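Local coordinates for protein ribosome biogenesis Nep1 RNA methyltransferase (Archaeoglobus fulgidus, PDB 3O7B) that probably methylates N1 of a specific pseudouridine in 16S ribosomal RNA during ribosome biogenesis, drawing the methyl group from S-adenosyl-L-methionine, at residues A[30-35]-A[193-198]; A[171-176]-A[212-217]. One frame throughout, in Å; residues are numbered along the deposited sequence.

Contact 1: A[30-35]-A[193-198]; sequences FVFLEA and IGAFPH. With SAH (S-adenosyl-L-homocysteine), chain C.
Glu-34 OE1 lies over one face of the Phe-196 ring, offset toward its rim and 3.8 Å from Phe-196 CE2, with carboxylate and ring planes 25° apart. Glu-34 CB presses on CD2 of the same ring at 3.6 Å, while Leu-33 O sits at the ring's edge, in its plane. With chi1 at 53°, CG of Phe-196 stands between its own backbone N and carbonyl carbon, and the ring is thus brought between Glu-34 and the homocysteine part of S-adenosylhomocysteine, whose CG is 3.8 Å from CE1. Cutting this ring back to an alanine is likely to open a gap beside the ligand's CG and take away the surface that Glu-34 CB and OE1 rest on. The Glu-34 carboxylate is also held by Lys-83, Thr-205 and the backbone N of Phe-202. Behind these groups, strands 28-35 and 189-194 run parallel as neighbours in the central sheet of the SPOUT fold, and Leu-33 is gripped at both polar backbone atoms: its N donates to Ile-193 O (2.9 Å), and its O accepts from Ala-195 N (2.9 Å). Phe-32 CD1 lies 4.3 Å from Ile-193 CB on their shared face, and Ala-195 CB touches both Phe-32 CB and Ala-35 CB. Gly-194 leaves room for the ribose, since a CB there would run into O3', and its N donates to O2' at 2.9 Å, nearly straight at 168°.

Contact 2: A[171-176]-A[212-217]; sequences LFREKG and FKEVSL. With SAH (S-adenosyl-L-homocysteine), chain C; TYR (tyrosine), chain B.
Strands 168-172 and 212-215 run parallel, with Leu-171 N donating to Lys-213 O, Val-215 N to Leu-171 O and Arg-173 N to Val-215 O, before a type I turn from Arg-173 to Gly-176 folds the first segment back beside the second. On one sheet face Phe-172 and Val-215 lie side by side; Val-215 CB sits over the ring, 4.2 Å from its centroid and 28° off the normal, a CH-pi contact. On the other face Leu-171 CD2 packs against Phe-212 CE1 at 3.8 Å. Glu-214 reaches Arg-173, where NH1 meets the syn side of OE2 at 2.6 Å, the oxygen near the guanidinium plane but NH1 well out of the carboxylate plane, the two planes 89° apart. Lys-175 CD covers a guanidinium face, and its NZ makes a long salt bridge to OE1 of Glu-214 (3.7 Å). Ser-216 OG, anti to its own N (chi1 -179°), is thereby aimed at the turn and donates to Glu-174 O at 2.8 Å; the free tyrosine lies beside this hydroxyl. Gly-176 packs where a CB would clash with Glu-214 and Val-215. The adenine edge is read by Leu-217 N, which donates nearly straight to N1 (2.9 Å), while the ligand's O2' donates to Phe-172 O at 2.6 Å. Two loops leaving the ends of neighbouring parallel strands to hold the cofactor form part of the S-adenosylmethionine site of a SPOUT methyltransferase.

Contacts 1 and 2 sit side by side in one sheet, their centres about 13 Å apart, because strands 189-194 and 168-172 are neighbours in it. They meet directly on both faces: Leu-33 CD1 packs on Leu-171 CD1 at 3.6 Å, and Ile-193 CG1 on Phe-172 CD2 at 4.3 Å. Their segments alternate along the chain. S-adenosylhomocysteine spans both: the 193-198 segment of contact 1 lines the ribose and homocysteine part, with 30-35 behind it as the neighbouring strand, and both segments of contact 2 meet the adenine. Ribose O2' joins the contacts, accepting from one and donating to the other. Gly-199, Gly-218 and Glu-220 also hydrogen-bond to the ligand through their backbone oxygens.

Contact 1: A[30-35]-A[193-198]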
# COMPACT_ATOMS: atom_id res chain seq x y z
N PHE A 30 -11.20 8.79 10.67
CA PHE A 30 -11.16 8.43 9.27
C PHE A 30 -12.05 7.24 9.06
O PHE A 30 -12.00 6.29 9.86
CB PHE A 30 -9.74 8.05 8.85
CG PHE A 30 -8.83 9.22 8.63
CD1 PHE A 30 -8.46 9.59 7.33
CD2 PHE A 30 -8.30 9.93 9.72
CE1 PHE A 30 -7.59 10.66 7.12
CE2 PHE A 30 -7.42 11.02 9.49
CZ PHE A 30 -7.09 11.37 8.20
N VAL A 31 -12.91 7.31 8.04
CA VAL A 31 -13.84 6.26 7.73
C VAL A 31 -13.66 5.83 6.29
O VAL A 31 -13.87 6.64 5.37
CB VAL A 31 -15.33 6.70 7.94
CG1 VAL A 31 -16.27 5.55 7.74
CG2 VAL A 31 -15.51 7.33 9.32
N PHE A 32 -13.30 4.57 6.08
CA PHE A 32 -13.27 4.02 4.74
C PHE A 32 -14.63 3.48 4.40
O PHE A 32 -15.19 2.67 5.16
CB PHE A 32 -12.16 2.97 4.60
CG PHE A 32 -10.79 3.57 4.77
CD1 PHE A 32 -10.26 4.39 3.78
CD2 PHE A 32 -10.05 3.37 5.94
CE1 PHE A 32 -9.02 5.02 3.95
CE2 PHE A 32 -8.79 3.98 6.11
CZ PHE A 32 -8.28 4.80 5.10
N LEU A 33 -15.18 3.96 3.30
CA LEU A 33 -16.57 3.67 2.91
C LEU A 33 -16.69 2.59 1.88
O LEU A 33 -15.91 2.52 0.91
CB LEU A 33 -17.23 4.93 2.37
CG LEU A 33 -17.41 6.09 3.33
CD1 LEU A 33 -18.07 7.24 2.58
CD2 LEU A 33 -18.28 5.69 4.56
N GLU A 34 -17.71 1.73 2.05
CA GLU A 34 -18.01 0.67 1.10
C GLU A 34 -16.77 -0.16 0.80
O GLU A 34 -16.50 -0.54 -0.36
CB GLU A 34 -18.65 1.24 -0.18
CG GLU A 34 -20.04 1.83 0.07
CD GLU A 34 -20.68 2.37 -1.18
OE1 GLU A 34 -20.26 1.98 -2.29
OE2 GLU A 34 -21.62 3.18 -1.03
N ALA A 35 -16.02 -0.48 1.85
CA ALA A 35 -14.81 -1.29 1.66
C ALA A 35 -15.18 -2.65 1.12
O ALA A 35 -16.18 -3.28 1.52
CB ALA A 35 -14.02 -1.41 2.93
N ILE A 193 -13.53 8.34 2.83
CA ILE A 193 -12.91 8.00 1.56
C ILE A 193 -13.40 6.63 1.11
O ILE A 193 -13.36 5.66 1.89
CB ILE A 193 -11.35 8.00 1.70
CG1 ILE A 193 -10.84 9.38 2.16
CG2 ILE A 193 -10.67 7.52 0.41
CD1 ILE A 193 -9.38 9.42 2.70
N GLY A 194 -13.85 6.52 -0.13
CA GLY A 194 -14.28 5.22 -0.64
C GLY A 194 -13.11 4.25 -0.73
O GLY A 194 -11.96 4.68 -1.06
N ALA A 195 -13.38 2.98 -0.47
CA ALA A 195 -12.36 1.93 -0.54
C ALA A 195 -12.79 0.78 -1.45
O ALA A 195 -12.64 -0.39 -1.11
CB ALA A 195 -11.99 1.43 0.87
N PHE A 196 -13.37 1.14 -2.59
CA PHE A 196 -13.84 0.17 -3.58
C PHE A 196 -13.29 0.63 -4.94
O PHE A 196 -12.95 1.79 -5.10
CB PHE A 196 -15.39 0.12 -3.59
CG PHE A 196 -16.04 1.46 -3.76
CD1 PHE A 196 -16.36 1.95 -5.02
CD2 PHE A 196 -16.29 2.27 -2.65
CE1 PHE A 196 -16.95 3.22 -5.17
CE2 PHE A 196 -16.87 3.53 -2.80
CZ PHE A 196 -17.19 4.01 -4.05
N PRO A 197 -13.16 -0.30 -5.90
CA PRO A 197 -12.45 0.07 -7.14
C PRO A 197 -13.23 0.80 -8.24
O PRO A 197 -12.62 1.54 -9.03
CB PRO A 197 -11.98 -1.28 -7.68
CG PRO A 197 -12.97 -2.24 -7.18
CD PRO A 197 -13.48 -1.73 -5.85
N HIS A 198 -14.54 0.58 -8.31
CA HIS A 198 -15.35 1.07 -9.44
C HIS A 198 -16.72 1.49 -8.97
O HIS A 198 -17.20 1.04 -7.94
CB HIS A 198 -15.57 -0.01 -10.51
CG HIS A 198 -14.30 -0.59 -11.05
ND1 HIS A 198 -13.46 0.11 -11.88
CD2 HIS A 198 -13.75 -1.82 -10.89
CE1 HIS A 198 -12.44 -0.66 -12.20
NE2 HIS A 198 -12.59 -1.83 -11.61
N SAH C . -15.95 6.63 -7.91
CA SAH C . -14.63 6.12 -8.40
CB SAH C . -14.35 4.75 -7.79
CG SAH C . -13.76 4.83 -6.39
SD SAH C . -12.20 5.77 -6.32
C SAH C . -14.57 6.07 -9.92
O SAH C . -15.49 6.51 -10.60
C5' SAH C . -11.78 5.73 -4.56
C4' SAH C . -12.18 6.92 -3.70
O4' SAH C . -11.27 8.00 -3.83
C3' SAH C . -13.52 7.54 -4.04
O3' SAH C . -14.59 6.77 -3.54
C2' SAH C . -13.40 8.89 -3.39
O2' SAH C . -13.62 8.79 -1.98
C1' SAH C . -11.94 9.23 -3.61
N9 SAH C . -11.64 10.09 -4.79
C8 SAH C . -11.32 9.69 -6.06
N7 SAH C . -11.08 10.79 -6.82
C5 SAH C . -11.20 11.88 -6.03
C6 SAH C . -11.07 13.24 -6.27
N6 SAH C . -10.75 13.71 -7.49
N1 SAH C . -11.26 14.14 -5.25
C2 SAH C . -11.60 13.69 -3.98
N3 SAH C . -11.74 12.34 -3.75
C4 SAH C . -11.56 11.45 -4.75

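Contact 2: A[171-176]-A[212-217]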
# COMPACT_ATOMS: atom_id res chain seq x y z
N LEU A 171 -16.72 14.29 2.81
CA LEU A 171 -16.78 13.20 1.86
C LEU A 171 -15.92 13.56 0.66
O LEU A 171 -16.17 14.54 -0.04
CB LEU A 171 -18.22 12.93 1.39
CG LEU A 171 -18.38 11.81 0.37
CD1 LEU A 171 -17.95 10.45 0.97
CD2 LEU A 171 -19.81 11.74 -0.17
N PHE A 172 -14.88 12.77 0.44
CA PHE A 172 -14.00 13.03 -0.69
C PHE A 172 -14.56 12.38 -1.94
O PHE A 172 -14.77 11.17 -1.99
CB PHE A 172 -12.56 12.61 -0.33
CG PHE A 172 -11.92 13.57 0.63
CD1 PHE A 172 -11.19 14.68 0.16
CD2 PHE A 172 -12.13 13.46 2.00
CE1 PHE A 172 -10.68 15.63 1.03
CE2 PHE A 172 -11.61 14.41 2.88
CZ PHE A 172 -10.88 15.50 2.40
N ARG A 173 -14.90 13.22 -2.92
CA ARG A 173 -15.37 12.74 -4.23
C ARG A 173 -14.93 13.74 -5.28
O ARG A 173 -14.87 14.95 -5.02
CB ARG A 173 -16.90 12.60 -4.36
CG ARG A 173 -17.75 12.84 -3.16
CD ARG A 173 -19.21 13.04 -3.59
NE ARG A 173 -19.76 11.91 -4.34
CZ ARG A 173 -21.06 11.67 -4.51
NH1 ARG A 173 -21.97 12.48 -3.98
NH2 ARG A 173 -21.45 10.61 -5.20
N GLU A 174 -14.68 13.23 -6.48
CA GLU A 174 -14.27 14.03 -7.62
C GLU A 174 -15.21 15.20 -7.91
O GLU A 174 -14.75 16.30 -8.21
CB GLU A 174 -14.13 13.15 -8.85
CG GLU A 174 -13.62 13.89 -10.09
CD GLU A 174 -13.52 13.00 -11.30
OE1 GLU A 174 -13.68 11.76 -11.16
OE2 GLU A 174 -13.26 13.54 -12.41
N LYS A 175 -16.52 14.98 -7.78
CA LYS A 175 -17.52 16.01 -8.11
C LYS A 175 -17.71 17.07 -7.03
O LYS A 175 -18.51 18.00 -7.19
CB LYS A 175 -18.87 15.36 -8.46
CG LYS A 175 -19.54 14.63 -7.29
CD LYS A 175 -21.04 14.49 -7.47
CE LYS A 175 -21.75 15.75 -6.99
NZ LYS A 175 -23.11 15.47 -6.47
N GLY A 176 -16.97 16.94 -5.93
CA GLY A 176 -17.07 17.87 -4.81
C GLY A 176 -16.44 19.23 -5.05
O GLY A 176 -16.02 19.55 -6.17
N PHE A 212 -23.11 16.64 5.30
CA PHE A 212 -21.72 16.48 4.86
C PHE A 212 -21.32 17.51 3.84
O PHE A 212 -22.18 18.14 3.19
CB PHE A 212 -21.43 15.06 4.33
CG PHE A 212 -22.14 14.69 3.06
CD1 PHE A 212 -21.58 14.94 1.81
CD2 PHE A 212 -23.36 14.01 3.10
CE1 PHE A 212 -22.22 14.55 0.64
CE2 PHE A 212 -24.00 13.62 1.94
CZ PHE A 212 -23.44 13.89 0.70
N LYS A 213 -20.02 17.70 3.71
CA LYS A 213 -19.43 18.57 2.70
C LYS A 213 -18.66 17.68 1.75
O LYS A 213 -17.88 16.83 2.19
CB LYS A 213 -18.49 19.55 3.37
CG LYS A 213 -17.76 20.45 2.39
CD LYS A 213 -16.98 21.53 3.13
CE LYS A 213 -17.89 22.60 3.75
NZ LYS A 213 -17.13 23.48 4.68
N GLU A 214 -18.85 17.88 0.45
CA GLU A 214 -18.15 17.09 -0.57
C GLU A 214 -16.92 17.83 -1.02
O GLU A 214 -17.01 19.00 -1.44
CB GLU A 214 -19.02 16.84 -1.79
CG GLU A 214 -20.28 16.10 -1.53
CD GLU A 214 -21.05 15.84 -2.80
OE1 GLU A 214 -20.93 16.66 -3.75
OE2 GLU A 214 -21.77 14.82 -2.85
N VAL A 215 -15.78 17.15 -0.94
CA VAL A 215 -14.49 17.78 -1.20
C VAL A 215 -13.78 17.08 -2.35
O VAL A 215 -13.61 15.84 -2.34
CB VAL A 215 -13.58 17.77 0.06
CG1 VAL A 215 -12.26 18.50 -0.20
CG2 VAL A 215 -14.31 18.36 1.28
N SER A 216 -13.39 17.86 -3.35
CA SER A 216 -12.65 17.34 -4.49
C SER A 216 -11.17 17.73 -4.38
O SER A 216 -10.83 18.82 -3.91
CB SER A 216 -13.22 17.86 -5.81
OG SER A 216 -12.48 17.32 -6.90
N LEU A 217 -10.30 16.81 -4.78
CA LEU A 217 -8.87 17.10 -4.84
C LEU A 217 -8.44 17.57 -6.24
O LEU A 217 -7.37 18.14 -6.40
CB LEU A 217 -8.04 15.88 -4.44
CG LEU A 217 -8.25 15.37 -3.01
CD1 LEU A 217 -7.40 14.11 -2.80
CD2 LEU A 217 -7.91 16.44 -1.99
N SAH C . -15.95 6.63 -7.91
CA SAH C . -14.63 6.12 -8.40
CB SAH C . -14.35 4.75 -7.79
CG SAH C . -13.76 4.83 -6.39
SD SAH C . -12.20 5.77 -6.32
C SAH C . -14.57 6.07 -9.92
O SAH C . -15.49 6.51 -10.60
C5' SAH C . -11.78 5.73 -4.56
C4' SAH C . -12.18 6.92 -3.70
O4' SAH C . -11.27 8.00 -3.83
C3' SAH C . -13.52 7.54 -4.04
O3' SAH C . -14.59 6.77 -3.54
C2' SAH C . -13.40 8.89 -3.39
O2' SAH C . -13.62 8.79 -1.98
C1' SAH C . -11.94 9.23 -3.61
N9 SAH C . -11.64 10.09 -4.79
C8 SAH C . -11.32 9.69 -6.06
N7 SAH C . -11.08 10.79 -6.82
C5 SAH C . -11.20 11.88 -6.03
C6 SAH C . -11.07 13.24 -6.27
N6 SAH C . -10.75 13.71 -7.49
N1 SAH C . -11.26 14.14 -5.25
C2 SAH C . -11.60 13.69 -3.98
N3 SAH C . -11.74 12.34 -3.75
C4 SAH C . -11.56 11.45 -4.75
N TYR B . -5.72 21.27 -6.74
CA TYR B . -6.73 21.88 -7.65
C TYR B . -6.26 23.26 -8.11
O TYR B . -5.53 23.95 -7.38
CB TYR B . -8.08 22.00 -6.93
CG TYR B . -9.30 21.66 -7.77
CD1 TYR B . -9.51 22.25 -9.02
CD2 TYR B . -10.25 20.75 -7.30
CE1 TYR B . -10.63 21.94 -9.79
CE2 TYR B . -11.38 20.44 -8.06
CZ TYR B . -11.56 21.03 -9.30
OH TYR B . -12.67 20.73 -10.06
OXT TYR B . -6.58 23.72 -9.21
O HOH W 1 -24.23 15.78 -3.38